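Local coordinates for ParM protein (Staphylococcus aureus, PDB 3JS6) that is an actin-like plasmid segregation protein that forms filaments and probably uses them to move plasmid copies apart before cell division, at residues 165-168 with 169-173; 266-269 with 270-273; 88-91 with 92-96; 316-319 with 320-324. All coordinates share one frame; numbering follows the deposited sequence.

Contact 1: 165-168 with 169-173; sequences GTLL and DLNME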
loop_
_atom_site.group_PDB
_atom_site.type_symbol
_atom_site.label_atom_id
_atom_site.label_comp_id
_atom_site.label_asym_id
_atom_site.label_seq_id
_atom_site.Cartn_x
_atom_site.Cartn_y
_atom_site.Cartn_z
ATOM N N GLY A 165 -1.639 -7.634 6.080
ATOM C CA GLY A 165 -2.742 -6.704 5.980
ATOM C C GLY A 165 -3.756 -7.261 5.008
ATOM O O GLY A 165 -4.956 -7.227 5.243
ATOM N N THR A 166 -3.250 -7.786 3.903
ATOM C CA THR A 166 -4.082 -8.374 2.869
ATOM C C THR A 166 -4.848 -9.581 3.418
ATOM O O THR A 166 -6.049 -9.678 3.251
ATOM C CB THR A 166 -3.198 -8.774 1.663
ATOM O OG1 THR A 166 -2.622 -7.584 1.101
ATOM C CG2 THR A 166 -4.011 -9.476 0.590
ATOM N N LEU A 167 -4.151 -10.506 4.069
ATOM C CA LEU A 167 -4.828 -11.669 4.646
ATOM C C LEU A 167 -5.946 -11.262 5.621
ATOM O O LEU A 167 -7.038 -11.846 5.625
ATOM C CB LEU A 167 -3.810 -12.552 5.376
ATOM C CG LEU A 167 -3.012 -13.458 4.450
ATOM C CD1 LEU A 167 -1.883 -14.130 5.204
ATOM C CD2 LEU A 167 -3.938 -14.481 3.846
ATOM N N LEU A 168 -5.650 -10.272 6.458
ATOM C CA LEU A 168 -6.590 -9.780 7.463
ATOM C C LEU A 168 -7.823 -9.096 6.875
ATOM O O LEU A 168 -8.897 -9.103 7.485
ATOM C CB LEU A 168 -5.870 -8.824 8.414
ATOM C CG LEU A 168 -4.841 -9.505 9.327
ATOM C CD1 LEU A 168 -4.125 -8.422 10.168
ATOM C CD2 LEU A 168 -5.523 -10.530 10.226
ATOM N N ASP A 169 -7.661 -8.490 5.701
ATOM C CA ASP A 169 -8.762 -7.827 5.007
ATOM C C ASP A 169 -9.827 -8.894 4.761
ATOM O O ASP A 169 -11.012 -8.644 4.937
ATOM C CB ASP A 169 -8.234 -7.264 3.661
ATOM C CG ASP A 169 -9.326 -6.646 2.760
ATOM O OD1 ASP A 169 -10.276 -5.987 3.251
ATOM O OD2 ASP A 169 -9.198 -6.789 1.517
ATOM N N LEU A 170 -9.388 -10.092 4.384
ATOM C CA LEU A 170 -10.300 -11.183 4.050
ATOM C C LEU A 170 -10.431 -12.298 5.082
ATOM O O LEU A 170 -11.048 -13.319 4.806
ATOM C CB LEU A 170 -9.875 -11.807 2.725
ATOM C CG LEU A 170 -9.759 -10.778 1.588
ATOM C CD1 LEU A 170 -9.296 -11.459 0.322
ATOM C CD2 LEU A 170 -11.107 -10.106 1.371
ATOM N N ASN A 171 -9.846 -12.141 6.257
ATOM C CA ASN A 171 -9.977 -13.234 7.218
ATOM C C ASN A 171 -10.229 -12.766 8.637
ATOM O O ASN A 171 -9.917 -13.477 9.600
ATOM C CB ASN A 171 -8.735 -14.118 7.157
ATOM C CG ASN A 171 -8.702 -14.966 5.910
ATOM O OD1 ASN A 171 -9.327 -16.024 5.851
ATOM N ND2 ASN A 171 -7.990 -14.493 4.893
HETATM N N MSE A 172 -10.813 -11.575 8.746
HETATM C CA MSE A 172 -11.102 -11.000 10.052
HETATM C C MSE A 172 -12.311 -10.082 10.103
HETATM O O MSE A 172 -12.479 -9.180 9.265
HETATM C CB MSE A 172 -9.865 -10.243 10.555
HETATM C CG MSE A 172 -10.042 -9.545 11.870
HETATM SE SE MSE A 172 -8.355 -8.726 12.447
HETATM C CE MSE A 172 -8.988 -8.131 14.164
ATOM N N GLU A 173 -13.155 -10.299 11.111
ATOM C CA GLU A 173 -14.329 -9.460 11.286
ATOM C C GLU A 173 -14.568 -9.353 12.792
ATOM O O GLU A 173 -14.270 -10.288 13.552
ATOM C CB GLU A 173 -15.535 -10.102 10.598
ATOM C CG GLU A 173 -16.271 -9.198 9.612
ATOM C CD GLU A 173 -15.377 -8.651 8.492
ATOM O OE1 GLU A 173 -14.722 -7.602 8.707
ATOM O OE2 GLU A 173 -15.321 -9.263 7.398
#

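Contact 2: 266-269 with 270-273; sequences FYKE and QDSL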
loop_
_atom_site.group_PDB
_atom_site.type_symbol
_atom_site.label_atom_id
_atom_site.label_comp_id
_atom_site.label_asym_id
_atom_site.label_seq_id
_atom_site.Cartn_x
_atom_site.Cartn_y
_atom_site.Cartn_z
ATOM N N PHE A 266 -2.765 -11.201 -25.939
ATOM C CA PHE A 266 -3.078 -11.166 -24.520
ATOM C C PHE A 266 -3.182 -12.569 -23.947
ATOM O O PHE A 266 -2.365 -12.963 -23.120
ATOM C CB PHE A 266 -4.389 -10.422 -24.282
ATOM C CG PHE A 266 -4.738 -10.277 -22.835
ATOM C CD1 PHE A 266 -4.326 -9.160 -22.118
ATOM C CD2 PHE A 266 -5.453 -11.277 -22.178
ATOM C CE1 PHE A 266 -4.621 -9.041 -20.769
ATOM C CE2 PHE A 266 -5.751 -11.170 -20.829
ATOM C CZ PHE A 266 -5.334 -10.049 -20.123
ATOM N N TYR A 267 -4.172 -13.328 -24.402
ATOM C CA TYR A 267 -4.382 -14.681 -23.904
ATOM C C TYR A 267 -3.146 -15.558 -23.981
ATOM O O TYR A 267 -2.987 -16.478 -23.180
ATOM C CB TYR A 267 -5.533 -15.365 -24.645
ATOM C CG TYR A 267 -6.899 -14.759 -24.388
ATOM C CD1 TYR A 267 -8.064 -15.483 -24.655
ATOM C CD2 TYR A 267 -7.031 -13.462 -23.905
ATOM C CE1 TYR A 267 -9.325 -14.923 -24.447
ATOM C CE2 TYR A 267 -8.282 -12.891 -23.694
ATOM C CZ TYR A 267 -9.423 -13.624 -23.967
ATOM O OH TYR A 267 -10.657 -13.043 -23.782
ATOM N N LYS A 268 -2.269 -15.277 -24.937
ATOM C CA LYS A 268 -1.053 -16.073 -25.090
ATOM C C LYS A 268 -0.021 -15.726 -24.027
ATOM O O LYS A 268 0.548 -16.610 -23.385
ATOM C CB LYS A 268 -0.467 -15.876 -26.492
ATOM C CG LYS A 268 -0.717 -17.044 -27.464
ATOM C CD LYS A 268 -2.065 -17.750 -27.255
ATOM C CE LYS A 268 -1.970 -18.858 -26.191
ATOM N NZ LYS A 268 -3.249 -19.611 -25.997
ATOM N N GLU A 269 0.219 -14.436 -23.841
ATOM C CA GLU A 269 1.167 -13.997 -22.836
ATOM C C GLU A 269 0.659 -14.430 -21.457
ATOM O O GLU A 269 1.393 -15.030 -20.674
ATOM C CB GLU A 269 1.306 -12.478 -22.884
ATOM C CG GLU A 269 2.731 -11.974 -23.092
ATOM C CD GLU A 269 3.299 -12.321 -24.466
ATOM O OE1 GLU A 269 3.556 -13.516 -24.734
ATOM O OE2 GLU A 269 3.484 -11.394 -25.285
ATOM N N GLN A 270 -0.606 -14.136 -21.166
ATOM C CA GLN A 270 -1.186 -14.487 -19.874
ATOM C C GLN A 270 -1.229 -16.004 -19.663
ATOM O O GLN A 270 -1.123 -16.490 -18.542
ATOM C CB GLN A 270 -2.599 -13.905 -19.742
ATOM C CG GLN A 270 -3.695 -14.805 -20.302
ATOM C CD GLN A 270 -4.821 -15.058 -19.306
ATOM O OE1 GLN A 270 -5.473 -16.108 -19.347
ATOM N NE2 GLN A 270 -5.058 -14.098 -18.415
ATOM N N ASP A 271 -1.389 -16.757 -20.741
ATOM C CA ASP A 271 -1.432 -18.208 -20.627
ATOM C C ASP A 271 -0.130 -18.735 -20.048
ATOM O O ASP A 271 -0.126 -19.647 -19.212
ATOM C CB ASP A 271 -1.660 -18.837 -21.995
ATOM C CG ASP A 271 -3.028 -19.454 -22.120
ATOM O OD1 ASP A 271 -4.029 -18.719 -21.964
ATOM O OD2 ASP A 271 -3.096 -20.678 -22.372
ATOM N N SER A 272 0.975 -18.157 -20.511
ATOM C CA SER A 272 2.301 -18.559 -20.058
ATOM C C SER A 272 2.610 -18.033 -18.656
ATOM O O SER A 272 3.265 -18.703 -17.864
ATOM C CB SER A 272 3.360 -18.064 -21.044
ATOM O OG SER A 272 3.142 -16.705 -21.393
ATOM N N LEU A 273 2.148 -16.825 -18.365
ATOM C CA LEU A 273 2.372 -16.237 -17.055
ATOM C C LEU A 273 1.700 -17.131 -16.010
ATOM O O LEU A 273 2.324 -17.529 -15.023
ATOM C CB LEU A 273 1.790 -14.825 -17.022
ATOM C CG LEU A 273 2.078 -13.912 -15.829
ATOM C CD1 LEU A 273 1.956 -12.468 -16.275
ATOM C CD2 LEU A 273 1.120 -14.198 -14.687
#

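Contact 3: 88-91 with 92-96; sequences DIKS and FKDLV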
loop_
_atom_site.group_PDB
_atom_site.type_symbol
_atom_site.label_atom_id
_atom_site.label_comp_id
_atom_site.label_asym_id
_atom_site.label_seq_id
_atom_site.Cartn_x
_atom_site.Cartn_y
_atom_site.Cartn_z
ATOM N N ASP A 88 15.648 6.402 7.248
ATOM C CA ASP A 88 16.575 7.452 7.664
ATOM C C ASP A 88 16.723 8.533 6.603
ATOM O O ASP A 88 17.534 9.437 6.764
ATOM C CB ASP A 88 17.958 6.867 7.959
ATOM C CG ASP A 88 17.937 5.868 9.091
ATOM O OD1 ASP A 88 17.491 6.235 10.207
ATOM O OD2 ASP A 88 18.369 4.716 8.860
ATOM N N ILE A 89 15.953 8.449 5.518
ATOM C CA ILE A 89 16.066 9.450 4.459
ATOM C C ILE A 89 14.980 10.507 4.584
ATOM O O ILE A 89 13.808 10.183 4.736
ATOM C CB ILE A 89 15.984 8.805 3.043
ATOM C CG1 ILE A 89 17.034 7.696 2.896
ATOM C CG2 ILE A 89 16.203 9.867 1.972
ATOM C CD1 ILE A 89 18.438 8.159 3.115
ATOM N N LYS A 90 15.391 11.768 4.498
ATOM C CA LYS A 90 14.501 12.932 4.590
ATOM C C LYS A 90 13.231 12.780 3.766
ATOM O O LYS A 90 12.135 13.040 4.250
ATOM C CB LYS A 90 15.259 14.176 4.133
ATOM C CG LYS A 90 14.398 15.349 3.761
ATOM C CD LYS A 90 14.125 16.229 4.942
ATOM C CE LYS A 90 13.527 17.537 4.468
ATOM N NZ LYS A 90 14.449 18.238 3.566
ATOM N N SER A 91 13.405 12.383 2.513
ATOM C CA SER A 91 12.336 12.136 1.547
ATOM C C SER A 91 11.167 11.341 2.157
ATOM O O SER A 91 9.987 11.729 2.096
ATOM C CB SER A 91 12.921 11.304 0.390
ATOM O OG SER A 91 12.095 11.350 -0.736
ATOM N N PHE A 92 11.511 10.191 2.712
ATOM C CA PHE A 92 10.511 9.310 3.290
ATOM C C PHE A 92 9.955 9.873 4.580
ATOM O O PHE A 92 8.745 9.789 4.825
ATOM C CB PHE A 92 11.100 7.915 3.533
ATOM C CG PHE A 92 10.108 6.933 4.108
ATOM C CD1 PHE A 92 10.116 6.630 5.465
ATOM C CD2 PHE A 92 9.172 6.320 3.292
ATOM C CE1 PHE A 92 9.205 5.722 5.999
ATOM C CE2 PHE A 92 8.257 5.408 3.823
ATOM C CZ PHE A 92 8.279 5.113 5.181
ATOM N N LYS A 93 10.820 10.432 5.416
ATOM C CA LYS A 93 10.326 11.007 6.658
ATOM C C LYS A 93 9.302 12.100 6.382
ATOM O O LYS A 93 8.305 12.194 7.090
ATOM C CB LYS A 93 11.478 11.553 7.503
ATOM C CG LYS A 93 12.333 10.427 8.074
ATOM C CD LYS A 93 13.362 10.909 9.082
ATOM C CE LYS A 93 14.570 11.522 8.428
ATOM N NZ LYS A 93 15.599 11.788 9.468
ATOM N N ASP A 94 9.534 12.917 5.353
ATOM C CA ASP A 94 8.594 13.987 5.020
ATOM C C ASP A 94 7.284 13.385 4.488
ATOM O O ASP A 94 6.192 13.872 4.799
ATOM C CB ASP A 94 9.192 14.941 3.971
ATOM C CG ASP A 94 10.316 15.831 4.539
ATOM O OD1 ASP A 94 11.069 16.429 3.739
ATOM O OD2 ASP A 94 10.445 15.951 5.778
ATOM N N LEU A 95 7.403 12.338 3.677
ATOM C CA LEU A 95 6.250 11.646 3.127
ATOM C C LEU A 95 5.361 11.140 4.291
ATOM O O LEU A 95 4.133 11.268 4.262
ATOM C CB LEU A 95 6.699 10.452 2.295
ATOM C CG LEU A 95 5.577 9.549 1.734
ATOM C CD1 LEU A 95 4.780 10.310 0.650
ATOM C CD2 LEU A 95 6.193 8.280 1.134
ATOM N N VAL A 96 5.986 10.555 5.304
ATOM C CA VAL A 96 5.226 10.047 6.453
ATOM C C VAL A 96 4.451 11.191 7.131
ATOM O O VAL A 96 3.253 11.053 7.417
ATOM C CB VAL A 96 6.165 9.351 7.469
ATOM C CG1 VAL A 96 5.394 9.018 8.764
ATOM C CG2 VAL A 96 6.713 8.068 6.864
#

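Contact 4: 316-319 with 320-324; sequences FEKA and DDSQF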
loop_
_atom_site.group_PDB
_atom_site.type_symbol
_atom_site.label_atom_id
_atom_site.label_comp_id
_atom_site.label_asym_id
_atom_site.label_seq_id
_atom_site.Cartn_x
_atom_site.Cartn_y
_atom_site.Cartn_z
ATOM N N PHE A 316 -8.977 -19.580 -5.447
ATOM C CA PHE A 316 -8.557 -18.212 -5.586
ATOM C C PHE A 316 -9.639 -17.263 -5.106
ATOM O O PHE A 316 -10.842 -17.491 -5.326
ATOM C CB PHE A 316 -8.220 -17.890 -7.044
ATOM C CG PHE A 316 -7.030 -18.640 -7.579
ATOM C CD1 PHE A 316 -7.204 -19.739 -8.417
ATOM C CD2 PHE A 316 -5.727 -18.213 -7.283
ATOM C CE1 PHE A 316 -6.101 -20.402 -8.965
ATOM C CE2 PHE A 316 -4.621 -18.869 -7.828
ATOM C CZ PHE A 316 -4.811 -19.970 -8.677
ATOM N N GLU A 317 -9.212 -16.181 -4.470
ATOM C CA GLU A 317 -10.163 -15.190 -4.004
ATOM C C GLU A 317 -9.611 -13.798 -4.281
ATOM O O GLU A 317 -8.400 -13.591 -4.282
ATOM C CB GLU A 317 -10.406 -15.366 -2.501
ATOM C CG GLU A 317 -11.337 -14.282 -1.913
ATOM C CD GLU A 317 -11.593 -14.468 -0.437
ATOM O OE1 GLU A 317 -12.341 -13.651 0.138
ATOM O OE2 GLU A 317 -11.044 -15.426 0.150
ATOM N N LYS A 318 -10.485 -12.827 -4.515
ATOM C CA LYS A 318 -10.030 -11.465 -4.754
ATOM C C LYS A 318 -10.926 -10.531 -3.964
ATOM O O LYS A 318 -12.125 -10.803 -3.820
ATOM C CB LYS A 318 -10.151 -11.092 -6.242
ATOM C CG LYS A 318 -9.607 -9.690 -6.577
ATOM C CD LYS A 318 -10.011 -9.237 -7.991
ATOM C CE LYS A 318 -9.331 -7.915 -8.385
ATOM N NZ LYS A 318 -9.728 -6.714 -7.560
ATOM N N ALA A 319 -10.356 -9.430 -3.477
ATOM C CA ALA A 319 -11.131 -8.421 -2.758
ATOM C C ALA A 319 -11.367 -7.247 -3.710
ATOM O O ALA A 319 -10.609 -7.072 -4.664
ATOM C CB ALA A 319 -10.348 -7.936 -1.527
ATOM N N ASP A 320 -12.405 -6.442 -3.473
ATOM C CA ASP A 320 -12.645 -5.260 -4.319
ATOM C C ASP A 320 -11.611 -4.206 -3.915
ATOM O O ASP A 320 -11.141 -4.213 -2.787
ATOM C CB ASP A 320 -14.042 -4.674 -4.096
ATOM C CG ASP A 320 -15.117 -5.379 -4.909
ATOM O OD1 ASP A 320 -14.960 -5.494 -6.146
ATOM O OD2 ASP A 320 -16.126 -5.808 -4.306
ATOM N N ASP A 321 -11.279 -3.295 -4.827
ATOM C CA ASP A 321 -10.285 -2.256 -4.570
ATOM C C ASP A 321 -9.048 -2.839 -3.915
ATOM O O ASP A 321 -8.698 -2.456 -2.795
ATOM C CB ASP A 321 -10.851 -1.157 -3.677
ATOM C CG ASP A 321 -11.437 -0.005 -4.469
ATOM O OD1 ASP A 321 -12.471 -0.212 -5.142
ATOM O OD2 ASP A 321 -10.860 1.111 -4.422
ATOM N N SER A 322 -8.398 -3.767 -4.615
ATOM C CA SER A 322 -7.189 -4.420 -4.124
ATOM C C SER A 322 -6.134 -3.415 -3.638
ATOM O O SER A 322 -5.320 -3.739 -2.778
ATOM C CB SER A 322 -6.575 -5.304 -5.219
ATOM O OG SER A 322 -7.421 -6.384 -5.568
ATOM N N GLN A 323 -6.142 -2.204 -4.177
ATOM C CA GLN A 323 -5.157 -1.213 -3.753
ATOM C C GLN A 323 -5.303 -0.892 -2.262
ATOM O O GLN A 323 -4.316 -0.603 -1.588
ATOM C CB GLN A 323 -5.296 0.074 -4.583
ATOM C CG GLN A 323 -6.703 0.662 -4.555
ATOM C CD GLN A 323 -6.955 1.715 -5.629
ATOM O OE1 GLN A 323 -8.102 2.130 -5.845
ATOM N NE2 GLN A 323 -5.889 2.156 -6.300
ATOM N N PHE A 324 -6.524 -0.951 -1.746
ATOM C CA PHE A 324 -6.748 -0.664 -0.329
ATOM C C PHE A 324 -6.793 -1.882 0.630
ATOM O O PHE A 324 -7.033 -1.730 1.843
ATOM C CB PHE A 324 -8.016 0.176 -0.200
ATOM C CG PHE A 324 -7.875 1.569 -0.784
ATOM C CD1 PHE A 324 -8.442 1.891 -2.018
ATOM C CD2 PHE A 324 -7.137 2.534 -0.112
ATOM C CE1 PHE A 324 -8.272 3.175 -2.581
ATOM C CE2 PHE A 324 -6.956 3.823 -0.662
ATOM C CZ PHE A 324 -7.526 4.139 -1.900
HETATM O O HOH W 1 -8.687 -3.973 -7.534
HETATM O O HOH W 2 -7.675 -8.718 -4.108
#

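Contact 1: 165-168 with 169-173
G165 and D169 join in the last full i-to-i+4 turn of helix 162-169, with D169 N 3.0 Å from G165 O. Beyond it the backbone uncoils: L170 is the first residue to leave helical geometry, and N171 N reaches L168 O by only a weak bond of 3.4 Å. A side chain takes over where the helix stops. N171 turns its amide back over the final turn, and ND2 donates to L167 O at 2.9 Å with an N-H...O angle of 160°. The acceptor lies just 5° out of the amide plane. With CG anti to its own carbonyl carbon (chi1 -73°), the N171 amide sits back beside L167, whose CD2 is 4.2 Å from ND2. Farther round, L168 and selenomethionine M172 run side by side in the same direction, CD2 of L168 lying 4.0 Å from SE of M172; both also lean on helix 325-342, at L333 and L336. Residues 169-173 carry the chain from the helix into the small hairpin of strands 172-173 and 176-177, against the five-stranded sheet of this actin-like fold. K332 NZ collects the carbonyls of L168, D169 and M172, and D169 OD2 pairs with R328 and S325. The carbonyl-rich, electronegative end of the helix therefore probably favours a charged lysine at this point.

Contact 2: 266-269 with 270-273
F266 and Q270 form the close-packed side of this helical turn. Q270 N bonds F266 O at 2.9 Å, and the Q270 side chain folds back over the same turn so that NE2 comes within 3.9 Å of CE2 on the F266 ring. The amide and ring planes differ by 26°. With CG between its backbone N and carbonyl carbon (chi1 87°), Q270 brings CG to 3.4 Å from Y267 O, while OE1 goes on to bond S307 of helix 301-311. F266 itself meets F221 edge to face, and E269 beside it rests on helix 218-228. The turn belongs to helix 263-284, in the part of the second actin-like lobe inserted between its sheet strands 205-214 and 293-297, probably the counterpart of subdomain IIB. One polar atom accepts twice: E269 O takes L273 N at 3.0 Å and also S272 OG, the latter at 2.5 Å, so short that the exact distance is doubtful. Towards solvent the side chains are held far more loosely. K268 and D271 lie alongside each other, yet NZ of K268 and OD2 of D271 are 3.8 Å apart, a long salt bridge. D271 OD1 stands 2.8 Å from Y267 O, acceptor against acceptor, a pairing that probably reflects an uncertain or strained placement of this carboxylate on the exposed side, where the Y267 side chain turns outward.

Contact 3: 88-91 with 92-96
I89 O accepts two backbone N-H groups of the following turn: K93 N, nearly straight at 3.1 Å and 171°, and F92 N at the same distance but weakly. I89 is the N-cap of helix 90-104, in the actin-like N-terminal domain, and these bonds close the helix's first turn. The next turn follows with D94 N to K90 O at 2.8 Å and L95 N to S91 O. On the outer surface, K90 and D94 stand one turn apart with their side chains at a slant to each other; NZ of K90 and OD1 of D94 form a long salt bridge of 3.8 Å, and since the OD1 position is uncertain, little can rest on it. K93 bends its chain at chi3 (-79°) and carries CE back over the start of the helix, to 4.0 Å from D88 O. D88 itself directs OD2 to K132 on helix 128-137, tying the residue just before the cap to a second helix. The other side of the turn faces inward. S91 OG makes a weak hydrogen bond to A81 N, and L95 packs on the strands of the large sheet. F92 enters an aromatic cluster, its ring edge-to-face with F11 and nearly perpendicular to Y87, and one turn on CG2 of V96 lies 3.5 Å above the F92 ring plane, offset toward its rim.

Contact 4: 316-319 with 320-324
K318 brings the end of its chain over the S322 hydroxyl, CE 3.7 Å and NZ 3.1 Å from OG, the latter a hydrogen bond. The pair spans the turn that links edge strand 316-317 of the five-stranded sheet to helix 325-342 in this actin-like fold. All torsions of K318 up to chi3 are extended; the last bend (chi4 -65°) brings the ammonium over the backbone, where NZ also donates to A319 O at 3.0 Å. A third acceptor, water 1, joins NZ to S322 N, so the ammonium is gripped from both halves of the turn. Water 2 makes a second bridge, from A319 N at 2.8 Å to S322 OG. The S322 hydroxyl is thus held between K318 NZ and water 2, and its backbone N by water 1. The chain bends sharply at D321, which adopts left-handed helical backbone angles and offers its carbonyl to R328 on the following helix, as well as to F324 N at 2.8 Å. K24 of strand 23-33, in the N-terminal half, makes a cation-pi contact with F324. At the edge of that F324 ring and in its plane sits D321 OD2, 3.5 Å from CD1.

Contacts 1 and 4 meet directly: CB of A319 lies 3.5 Å from OD2 of D169 and 3.7 Å from CD2 of L170, although some 150 residues separate them in sequence. Helix 325-342 ties them further, since R328 serves both D169 and D321. Both probably lie near the junction of the two actin-like lobes. Contact 2 is farther out in the C-terminal half, its nearest atoms about 10 Å from contact 4 and about 17 Å from contact 1. Contact 3 belongs to the N-terminal lobe, with centres about 28 Å from contact 1 and about 39 Å from contact 2. The structure is the apo form, so no bound nucleotide relates them.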